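Long-range contacts in amidohydrolase (Thermotoga maritima, PDB 3OOQ), which is an amidohydrolase that may act as an allantoinase, opening the ring of allantoin by hydrolysis: residues His63-Leu68 and Asp306-Pro311; Leu68-Val73 and Gly96-Asp101; Val115-Gly120 and Ser130-Arg135. All blocks are in the same frame, centred on the assembly; numbering follows the deposited sequence.

In the fold
The chain runs along strand 54-64 into residues 63-68, the first half of interaction 1. It continues through L68, which interaction 2 shares, and a long loop brings 96-101 back against 68-73. This closes interaction 2 just before helix 103-108. Strand 112-117 then turns back into strand 125-133, and interaction 3 joins this hairpin. Only much later does 306-311, after strand 301-303, return to 63-68 and close interaction 1. Interactions 2 and 3 therefore follow one another inside the large loop of interaction 1. All three touch: G67 bonds D101 and N98, H65 and S64 bond V118, and F97 packs on I117 and I132.

Interaction 1: residues His63-Leu68 and Asp306-Pro311; sequences HSHIGL and DHPVIP
D306 brings its carboxylate up to the rings of H63 and H65. Its CG lies anti to the backbone N (chi1 -163°), which sets the acid alongside H63, both side chains pointing the same way. Across this contact OD1 does the touching. D306 OD1 lies 3.5 Å from H63 ND1, at the ring edge and near its plane. The same D306 OD1 is 3.1 Å from H65 NE2, but comes obliquely to that ring, the imidazole and carboxylate planes 61° apart. H63 and H65 form the His-X-His motif of amidohydrolases, which in relatives binds metal together with an aspartate after the last barrel strand. The place of D306 is consistent with that role. Outside the two segments, K151 NZ bonds H63 NE2, and H65 ND1 hydrogen-bonds to V118 O.

H307 follows, and both its backbone polar atoms are used. H65 N donates to H307 O over 2.9 Å, in the carbonyl plane but bent to 140° at the hydrogen. H307 N donates to a water that also bonds H63 O and S64 OG. The imidazole is clasped between two residues. I66 CD1 makes a CH-pi contact over one face, 4.2 Å from the H307 ring centroid, and P308 CB lies over the other, toward the rim. A bond between H307 ND1 and L312 N fixes the ring's turn.

P308 follows a cis peptide, and P308 CD meets H65 CB at 4.1 Å. F277 of the second subunit packs on H307 and P308. The contact sits at the end of strand 54-64: I66 and H307 touch A103 of helix 103-108, and S64 and I66 rest on V115 of strand 112-117.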
loop_
_atom_site.group_PDB
_atom_site.type_symbol
_atom_site.label_atom_id
_atom_site.label_comp_id
_atom_site.label_asym_id
_atom_site.label_seq_id
_atom_site.Cartn_x
_atom_site.Cartn_y
_atom_site.Cartn_z
ATOM N N HIS F 63 -25.550 27.242 -13.926
ATOM C CA HIS F 63 -24.468 26.409 -13.361
ATOM C C HIS F 63 -24.748 24.941 -13.631
ATOM O O HIS F 63 -25.636 24.351 -13.017
ATOM C CB HIS F 63 -24.320 26.658 -11.852
ATOM C CG HIS F 63 -23.125 25.994 -11.234
ATOM N ND1 HIS F 63 -23.024 24.623 -11.086
ATOM C CD2 HIS F 63 -21.973 26.511 -10.739
ATOM C CE1 HIS F 63 -21.876 24.327 -10.505
ATOM N NE2 HIS F 63 -21.216 25.451 -10.290
ATOM N N SER F 64 -23.976 24.347 -14.539
ATOM C CA SER F 64 -24.286 22.995 -14.993
ATOM C C SER F 64 -23.053 22.166 -15.311
ATOM O O SER F 64 -22.012 22.699 -15.714
ATOM C CB SER F 64 -25.155 23.065 -16.257
ATOM O OG SER F 64 -25.815 21.837 -16.470
ATOM N N HIS F 65 -23.200 20.853 -15.197
ATOM C CA HIS F 65 -22.164 19.951 -15.675
ATOM C C HIS F 65 -22.638 19.058 -16.824
ATOM O O HIS F 65 -21.970 18.105 -17.177
ATOM C CB HIS F 65 -21.567 19.151 -14.514
ATOM C CG HIS F 65 -21.286 19.987 -13.301
ATOM N ND1 HIS F 65 -20.300 20.951 -13.275
ATOM C CD2 HIS F 65 -21.890 20.035 -12.089
ATOM C CE1 HIS F 65 -20.286 21.537 -12.091
ATOM N NE2 HIS F 65 -21.241 21.001 -11.349
ATOM N N ILE F 66 -23.769 19.404 -17.444
ATOM C CA ILE F 66 -24.242 18.671 -18.623
ATOM C C ILE F 66 -23.142 18.626 -19.680
ATOM O O ILE F 66 -22.373 19.578 -19.835
ATOM C CB ILE F 66 -25.570 19.242 -19.192
ATOM C CG1 ILE F 66 -26.206 18.241 -20.174
ATOM C CG2 ILE F 66 -25.350 20.643 -19.851
ATOM C CD1 ILE F 66 -27.719 18.364 -20.318
ATOM N N GLY F 67 -23.039 17.507 -20.382
ATOM C CA GLY F 67 -21.991 17.335 -21.375
ATOM C C GLY F 67 -20.637 16.975 -20.780
ATOM O O GLY F 67 -19.819 16.345 -21.457
ATOM N N LEU F 68 -20.389 17.377 -19.533
ATOM C CA LEU F 68 -19.135 17.027 -18.830
ATOM C C LEU F 68 -19.189 15.659 -18.151
ATOM O O LEU F 68 -18.191 14.933 -18.109
ATOM C CB LEU F 68 -18.771 18.075 -17.762
ATOM C CG LEU F 68 -18.268 19.454 -18.168
ATOM C CD1 LEU F 68 -17.797 20.199 -16.930
ATOM C CD2 LEU F 68 -17.105 19.320 -19.120
ATOM N N ASP F 306 -27.919 22.005 -10.932
ATOM C CA ASP F 306 -26.565 21.445 -10.738
ATOM C C ASP F 306 -26.442 20.091 -11.447
ATOM O O ASP F 306 -25.840 19.140 -10.915
ATOM C CB ASP F 306 -26.244 21.283 -9.253
ATOM C CG ASP F 306 -24.748 21.110 -8.982
ATOM O OD1 ASP F 306 -23.920 21.427 -9.856
ATOM O OD2 ASP F 306 -24.413 20.667 -7.872
ATOM N N HIS F 307 -27.001 20.005 -12.650
ATOM C CA HIS F 307 -27.000 18.745 -13.406
ATOM C C HIS F 307 -25.591 18.139 -13.385
ATOM O O HIS F 307 -24.644 18.845 -13.709
ATOM C CB HIS F 307 -27.471 19.007 -14.839
ATOM C CG HIS F 307 -27.468 17.793 -15.713
ATOM N ND1 HIS F 307 -28.626 17.132 -16.067
ATOM C CD2 HIS F 307 -26.453 17.137 -16.322
ATOM C CE1 HIS F 307 -28.322 16.117 -16.861
ATOM N NE2 HIS F 307 -27.010 16.101 -17.033
ATOM N N PRO F 308 -25.443 16.826 -13.053
ATOM C CA PRO F 308 -26.420 15.739 -12.906
ATOM C C PRO F 308 -27.124 15.521 -11.553
ATOM O O PRO F 308 -27.909 14.581 -11.434
ATOM C CB PRO F 308 -25.593 14.497 -13.252
ATOM C CG PRO F 308 -24.233 14.826 -12.700
ATOM C CD PRO F 308 -24.064 16.288 -13.083
ATOM N N VAL F 309 -26.884 16.372 -10.563
ATOM C CA VAL F 309 -27.512 16.187 -9.250
ATOM C C VAL F 309 -29.037 16.106 -9.407
ATOM O O VAL F 309 -29.674 15.211 -8.835
ATOM C CB VAL F 309 -27.082 17.270 -8.233
ATOM C CG1 VAL F 309 -27.888 17.139 -6.951
ATOM C CG2 VAL F 309 -25.560 17.163 -7.938
ATOM N N ILE F 310 -29.587 17.032 -10.197
ATOM C CA ILE F 310 -30.957 16.955 -10.710
ATOM C C ILE F 310 -30.865 17.031 -12.224
ATOM O O ILE F 310 -30.191 17.911 -12.760
ATOM C CB ILE F 310 -31.856 18.118 -10.195
ATOM C CG1 ILE F 310 -31.881 18.138 -8.654
ATOM C CG2 ILE F 310 -33.281 18.036 -10.779
ATOM C CD1 ILE F 310 -32.287 19.495 -8.088
ATOM N N PRO F 311 -31.513 16.093 -12.934
ATOM C CA PRO F 311 -31.369 16.171 -14.383
ATOM C C PRO F 311 -31.945 17.493 -14.902
ATOM O O PRO F 311 -32.982 17.945 -14.435
ATOM C CB PRO F 311 -32.178 14.977 -14.896
ATOM C CG PRO F 311 -32.213 14.015 -13.751
ATOM C CD PRO F 311 -32.210 14.869 -12.497
HETATM O O HOH W 1 -27.518 22.646 -14.150
#

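Interaction 2: residues Leu68-Val73 and Gly96-Asp101; sequences LFEEGV and GFNPQD
D101 has its CG opposite the backbone N (chi1 176°), and this carries the carboxylate across to the backbone of E71. L68 has its CG opposite the carbonyl carbon instead, which sends CD2 to the backbone of G96. E71 N donates to D101 OD1 over 3.0 Å in a nearly straight bond, 168° at the hydrogen. The donor comes from above the carboxylate plane, 46° out of it. OD1 also caps A103 N, while D101 OD2 accepts from G67 N. A water bridges OD2 to F69 O. An alanine in place of D101 is likely to leave the N-H groups of G67, E71 and A103 without the carboxylate that accepts from them and the two segments less firmly joined.

L68 CD2 packs 3.4 Å from G96 C, and a side chain at G96 would run into it. E70 crosses N98 with the carboxylate and amide planes steeply inclined, E70 CD 3.8 Å from N98 ND2. N98 OD1 is occupied by Q100 N at 2.8 Å, an Asx turn within the type I turn that ends at D101.

E71 OE2 forms a salt bridge to R278 of the second subunit, and OE1 one to R106 of its own chain. Q100 bonds K257 and E254 of the third subunit. Both segments lie in the loop between strand 54-64 and helix 103-108; E71 touches A103 and F97 touches I104, so the contact packs on the start of that helix.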
loop_
_atom_site.group_PDB
_atom_site.type_symbol
_atom_site.label_atom_id
_atom_site.label_comp_id
_atom_site.label_asym_id
_atom_site.label_seq_id
_atom_site.Cartn_x
_atom_site.Cartn_y
_atom_site.Cartn_z
ATOM N N LEU F 68 -20.389 17.377 -19.533
ATOM C CA LEU F 68 -19.135 17.027 -18.830
ATOM C C LEU F 68 -19.189 15.659 -18.151
ATOM O O LEU F 68 -18.191 14.933 -18.109
ATOM C CB LEU F 68 -18.771 18.075 -17.762
ATOM C CG LEU F 68 -18.268 19.454 -18.168
ATOM C CD1 LEU F 68 -17.797 20.199 -16.930
ATOM C CD2 LEU F 68 -17.105 19.320 -19.120
ATOM N N PHE F 69 -20.347 15.354 -17.582
ATOM C CA PHE F 69 -20.588 14.114 -16.876
ATOM C C PHE F 69 -21.625 13.379 -17.727
ATOM O O PHE F 69 -22.822 13.487 -17.482
ATOM C CB PHE F 69 -21.121 14.475 -15.482
ATOM C CG PHE F 69 -21.218 13.329 -14.520
ATOM C CD1 PHE F 69 -21.559 12.050 -14.948
ATOM C CD2 PHE F 69 -21.010 13.547 -13.155
ATOM C CE1 PHE F 69 -21.666 10.986 -14.045
ATOM C CE2 PHE F 69 -21.124 12.495 -12.240
ATOM C CZ PHE F 69 -21.452 11.213 -12.691
ATOM N N GLU F 70 -21.161 12.683 -18.760
ATOM C CA GLU F 70 -22.047 12.067 -19.769
ATOM C C GLU F 70 -23.075 11.153 -19.104
ATOM O O GLU F 70 -22.748 10.444 -18.136
ATOM C CB GLU F 70 -21.225 11.260 -20.805
ATOM C CG GLU F 70 -22.068 10.688 -21.970
ATOM C CD GLU F 70 -21.318 9.759 -22.933
ATOM O OE1 GLU F 70 -20.082 9.577 -22.837
ATOM O OE2 GLU F 70 -21.994 9.201 -23.818
ATOM N N GLU F 71 -24.306 11.172 -19.603
ATOM C CA GLU F 71 -25.357 10.353 -19.020
ATOM C C GLU F 71 -25.329 8.927 -19.561
ATOM O O GLU F 71 -25.005 8.699 -20.725
ATOM C CB GLU F 71 -26.744 10.983 -19.214
ATOM C CG GLU F 71 -27.890 10.201 -18.505
ATOM C CD GLU F 71 -29.196 10.996 -18.386
ATOM O OE1 GLU F 71 -29.397 11.936 -19.181
ATOM O OE2 GLU F 71 -30.038 10.681 -17.505
ATOM N N GLY F 72 -25.655 7.978 -18.685
ATOM C CA GLY F 72 -25.810 6.580 -19.046
ATOM C C GLY F 72 -24.522 5.806 -19.299
ATOM O O GLY F 72 -24.537 4.845 -20.066
ATOM N N VAL F 73 -23.418 6.211 -18.664
ATOM C CA VAL F 73 -22.128 5.522 -18.869
ATOM C C VAL F 73 -21.304 5.184 -17.608
ATOM O O VAL F 73 -20.402 4.348 -17.671
ATOM C CB VAL F 73 -21.204 6.300 -19.835
ATOM C CG1 VAL F 73 -21.836 6.404 -21.236
ATOM C CG2 VAL F 73 -20.869 7.665 -19.266
ATOM N N GLY F 96 -14.029 19.646 -22.119
ATOM C CA GLY F 96 -14.560 18.367 -21.653
ATOM C C GLY F 96 -15.996 18.139 -22.099
ATOM O O GLY F 96 -16.572 17.071 -21.847
ATOM N N PHE F 97 -16.575 19.142 -22.762
ATOM C CA PHE F 97 -17.989 19.138 -23.150
ATOM C C PHE F 97 -18.277 18.273 -24.392
ATOM O O PHE F 97 -17.707 18.504 -25.452
ATOM C CB PHE F 97 -18.469 20.583 -23.383
ATOM C CG PHE F 97 -19.898 20.686 -23.849
ATOM C CD1 PHE F 97 -20.955 20.563 -22.947
ATOM C CD2 PHE F 97 -20.192 20.919 -25.195
ATOM C CE1 PHE F 97 -22.278 20.632 -23.379
ATOM C CE2 PHE F 97 -21.526 21.008 -25.635
ATOM C CZ PHE F 97 -22.566 20.862 -24.725
ATOM N N ASN F 98 -19.183 17.311 -24.240
ATOM C CA ASN F 98 -19.617 16.399 -25.307
ATOM C C ASN F 98 -21.043 16.735 -25.786
ATOM O O ASN F 98 -22.016 16.408 -25.107
ATOM C CB ASN F 98 -19.560 14.957 -24.756
ATOM C CG ASN F 98 -20.196 13.923 -25.675
ATOM O OD1 ASN F 98 -20.550 14.201 -26.825
ATOM N ND2 ASN F 98 -20.345 12.704 -25.154
ATOM N N PRO F 99 -21.173 17.373 -26.969
ATOM C CA PRO F 99 -22.512 17.783 -27.444
ATOM C C PRO F 99 -23.455 16.607 -27.761
ATOM O O PRO F 99 -24.665 16.808 -27.890
ATOM C CB PRO F 99 -22.212 18.600 -28.712
ATOM C CG PRO F 99 -20.737 18.982 -28.597
ATOM C CD PRO F 99 -20.098 17.828 -27.876
ATOM N N GLN F 100 -22.918 15.389 -27.847
ATOM C CA GLN F 100 -23.758 14.208 -28.062
ATOM C C GLN F 100 -24.227 13.530 -26.779
ATOM O O GLN F 100 -24.856 12.476 -26.843
ATOM C CB GLN F 100 -23.051 13.176 -28.930
ATOM C CG GLN F 100 -22.386 13.750 -30.166
ATOM C CD GLN F 100 -21.583 12.682 -30.869
ATOM O OE1 GLN F 100 -22.131 11.913 -31.671
ATOM N NE2 GLN F 100 -20.285 12.590 -30.537
ATOM N N ASP F 101 -23.899 14.099 -25.622
ATOM C CA ASP F 101 -24.388 13.560 -24.359
ATOM C C ASP F 101 -25.907 13.427 -24.513
ATOM O O ASP F 101 -26.562 14.392 -24.882
ATOM C CB ASP F 101 -24.013 14.523 -23.221
ATOM C CG ASP F 101 -24.566 14.119 -21.854
ATOM O OD1 ASP F 101 -25.231 13.068 -21.692
ATOM O OD2 ASP F 101 -24.326 14.901 -20.916
HETATM O O HOH W 2 -24.987 14.675 -18.528
#

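Interaction 3: residues Val115-Gly120 and Ser130-Arg135; sequences VMIVPG and SVIKFR
This contact is a beta hairpin pairing: strands 112-117 and 125-133 run antiparallel in the large mixed sheet of this TIM-barrel clan enzyme. Strand 54-64 flanks the pair on one side and strand 143-153 on the other. The short segments are far from straight antiparallel, with 132° between their directions, so the pairing is strongly twisted.

Four backbone bonds hold it, two around each of the pairs V115-I132 and I117-S130. V115 N donates to I132 O at 3.1 Å, and I132 N returns to V115 O at 2.9 Å. Two residues on, I117 N reaches S130 O at 2.9 Å, bent to 139° at the hydrogen, and S130 N donates to I117 O at 3.0 Å. M116 and V131 form the non-hydrogen-bonded pair between them. The CA-H groups of M116 and V131 point at S130 O and V115 O, so these two carbonyls have a second, softer partner.

M116, a selenomethionine, and V131 lie on one face of the sheet, where their CG and CG2 meet and both side chains touch A148. V115, I117, S130 and I132 lie on the other. I132 is the shared neighbour there: V115 CG2 packs against I132 CD1 at 4.0 Å, and I117 CD1 against I132 CG2 at 4.2 Å. F97 covers I117 and I132.

Both methyls of V115 reach F134, CG1 more closely. The chi1 of -55° places CG1 beside the backbone N, facing F134, whose side chain crosses V115 at about a right angle. F134 CZ lies 3.7 Å from V115 CG1, reached obliquely to the ring.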
loop_
_atom_site.group_PDB
_atom_site.type_symbol
_atom_site.label_atom_id
_atom_site.label_comp_id
_atom_site.label_asym_id
_atom_site.label_seq_id
_atom_site.Cartn_x
_atom_site.Cartn_y
_atom_site.Cartn_z
ATOM N N VAL F 115 -26.865 27.013 -21.102
ATOM C CA VAL F 115 -26.310 26.721 -19.783
ATOM C C VAL F 115 -24.894 27.258 -19.691
ATOM O O VAL F 115 -24.187 27.376 -20.699
ATOM C CB VAL F 115 -26.261 25.169 -19.475
ATOM C CG1 VAL F 115 -27.634 24.511 -19.643
ATOM C CG2 VAL F 115 -25.273 24.469 -20.406
HETATM N N MSE F 116 -24.474 27.584 -18.482
HETATM C CA MSE F 116 -23.048 27.643 -18.235
HETATM C C MSE F 116 -22.520 26.261 -17.811
HETATM O O MSE F 116 -22.935 25.695 -16.793
HETATM C CB MSE F 116 -22.637 28.708 -17.231
HETATM C CG MSE F 116 -21.132 29.009 -17.428
HETATM SE SE MSE F 116 -20.312 30.072 -16.153
HETATM C CE MSE F 116 -20.804 29.096 -14.514
ATOM N N ILE F 117 -21.628 25.720 -18.634
ATOM C CA ILE F 117 -20.902 24.522 -18.274
ATOM C C ILE F 117 -19.696 24.969 -17.467
ATOM O O ILE F 117 -19.005 25.936 -17.827
ATOM C CB ILE F 117 -20.481 23.693 -19.507
ATOM C CG1 ILE F 117 -19.765 24.574 -20.539
ATOM C CG2 ILE F 117 -21.708 22.984 -20.083
ATOM C CD1 ILE F 117 -19.066 23.820 -21.678
ATOM N N VAL F 118 -19.456 24.279 -16.359
ATOM C CA VAL F 118 -18.450 24.693 -15.389
ATOM C C VAL F 118 -17.823 23.427 -14.746
ATOM O O VAL F 118 -18.502 22.399 -14.621
ATOM C CB VAL F 118 -19.121 25.657 -14.367
ATOM C CG1 VAL F 118 -20.192 24.946 -13.523
ATOM C CG2 VAL F 118 -18.138 26.371 -13.498
ATOM N N PRO F 119 -16.534 23.487 -14.355
ATOM C CA PRO F 119 -16.022 22.403 -13.519
ATOM C C PRO F 119 -16.805 22.293 -12.192
ATOM O O PRO F 119 -17.525 23.233 -11.791
ATOM C CB PRO F 119 -14.569 22.818 -13.240
ATOM C CG PRO F 119 -14.200 23.788 -14.306
ATOM C CD PRO F 119 -15.500 24.508 -14.640
ATOM N N GLY F 120 -16.674 21.143 -11.533
ATOM C CA GLY F 120 -17.293 20.898 -10.235
ATOM C C GLY F 120 -16.541 21.552 -9.073
ATOM O O GLY F 120 -15.825 22.550 -9.241
ATOM N N SER F 130 -17.983 28.292 -19.412
ATOM C CA SER F 130 -18.374 28.871 -20.687
ATOM C C SER F 130 -19.879 28.781 -20.780
ATOM O O SER F 130 -20.461 27.820 -20.298
ATOM C CB SER F 130 -17.791 28.052 -21.854
ATOM O OG SER F 130 -16.389 28.213 -21.970
ATOM N N VAL F 131 -20.520 29.757 -21.419
ATOM C CA VAL F 131 -21.948 29.668 -21.690
ATOM C C VAL F 131 -22.129 29.117 -23.088
ATOM O O VAL F 131 -21.518 29.595 -24.042
ATOM C CB VAL F 131 -22.668 31.036 -21.594
ATOM C CG1 VAL F 131 -24.175 30.845 -21.836
ATOM C CG2 VAL F 131 -22.394 31.702 -20.249
ATOM N N ILE F 132 -22.962 28.096 -23.216
ATOM C CA ILE F 132 -23.203 27.497 -24.510
ATOM C C ILE F 132 -24.697 27.339 -24.742
ATOM O O ILE F 132 -25.500 27.403 -23.803
ATOM C CB ILE F 132 -22.467 26.119 -24.669
ATOM C CG1 ILE F 132 -22.945 25.099 -23.626
ATOM C CG2 ILE F 132 -20.947 26.289 -24.561
ATOM C CD1 ILE F 132 -23.891 24.075 -24.152
ATOM N N LYS F 133 -25.056 27.135 -26.002
ATOM C CA LYS F 133 -26.427 26.799 -26.374
ATOM C C LYS F 133 -26.406 25.431 -27.016
ATOM O O LYS F 133 -25.408 25.066 -27.622
ATOM C CB LYS F 133 -26.955 27.782 -27.405
ATOM C CG LYS F 133 -27.110 29.188 -26.925
ATOM C CD LYS F 133 -27.968 29.940 -27.932
ATOM C CE LYS F 133 -27.920 31.413 -27.675
ATOM N NZ LYS F 133 -28.912 32.082 -28.544
ATOM N N PHE F 134 -27.512 24.693 -26.904
ATOM C CA PHE F 134 -27.602 23.338 -27.455
ATOM C C PHE F 134 -27.963 23.381 -28.943
ATOM O O PHE F 134 -28.957 22.788 -29.351
ATOM C CB PHE F 134 -28.655 22.509 -26.694
ATOM C CG PHE F 134 -28.414 22.398 -25.208
ATOM C CD1 PHE F 134 -27.137 22.131 -24.699
ATOM C CD2 PHE F 134 -29.483 22.491 -24.317
ATOM C CE1 PHE F 134 -26.917 22.020 -23.317
ATOM C CE2 PHE F 134 -29.272 22.379 -22.934
ATOM C CZ PHE F 134 -27.973 22.137 -22.438
ATOM N N ARG F 135 -27.153 24.082 -29.741
ATOM C CA ARG F 135 -27.475 24.338 -31.141
ATOM C C ARG F 135 -26.832 23.403 -32.176
ATOM O O ARG F 135 -27.290 23.359 -33.314
ATOM C CB ARG F 135 -27.225 25.818 -31.531
ATOM C CG ARG F 135 -25.939 26.426 -30.985
ATOM C CD ARG F 135 -25.528 27.709 -31.726
ATOM N NE ARG F 135 -25.972 28.973 -31.130
ATOM C CZ ARG F 135 -25.166 29.956 -30.703
ATOM N NH1 ARG F 135 -23.846 29.849 -30.772
ATOM N NH2 ARG F 135 -25.692 31.068 -30.202
#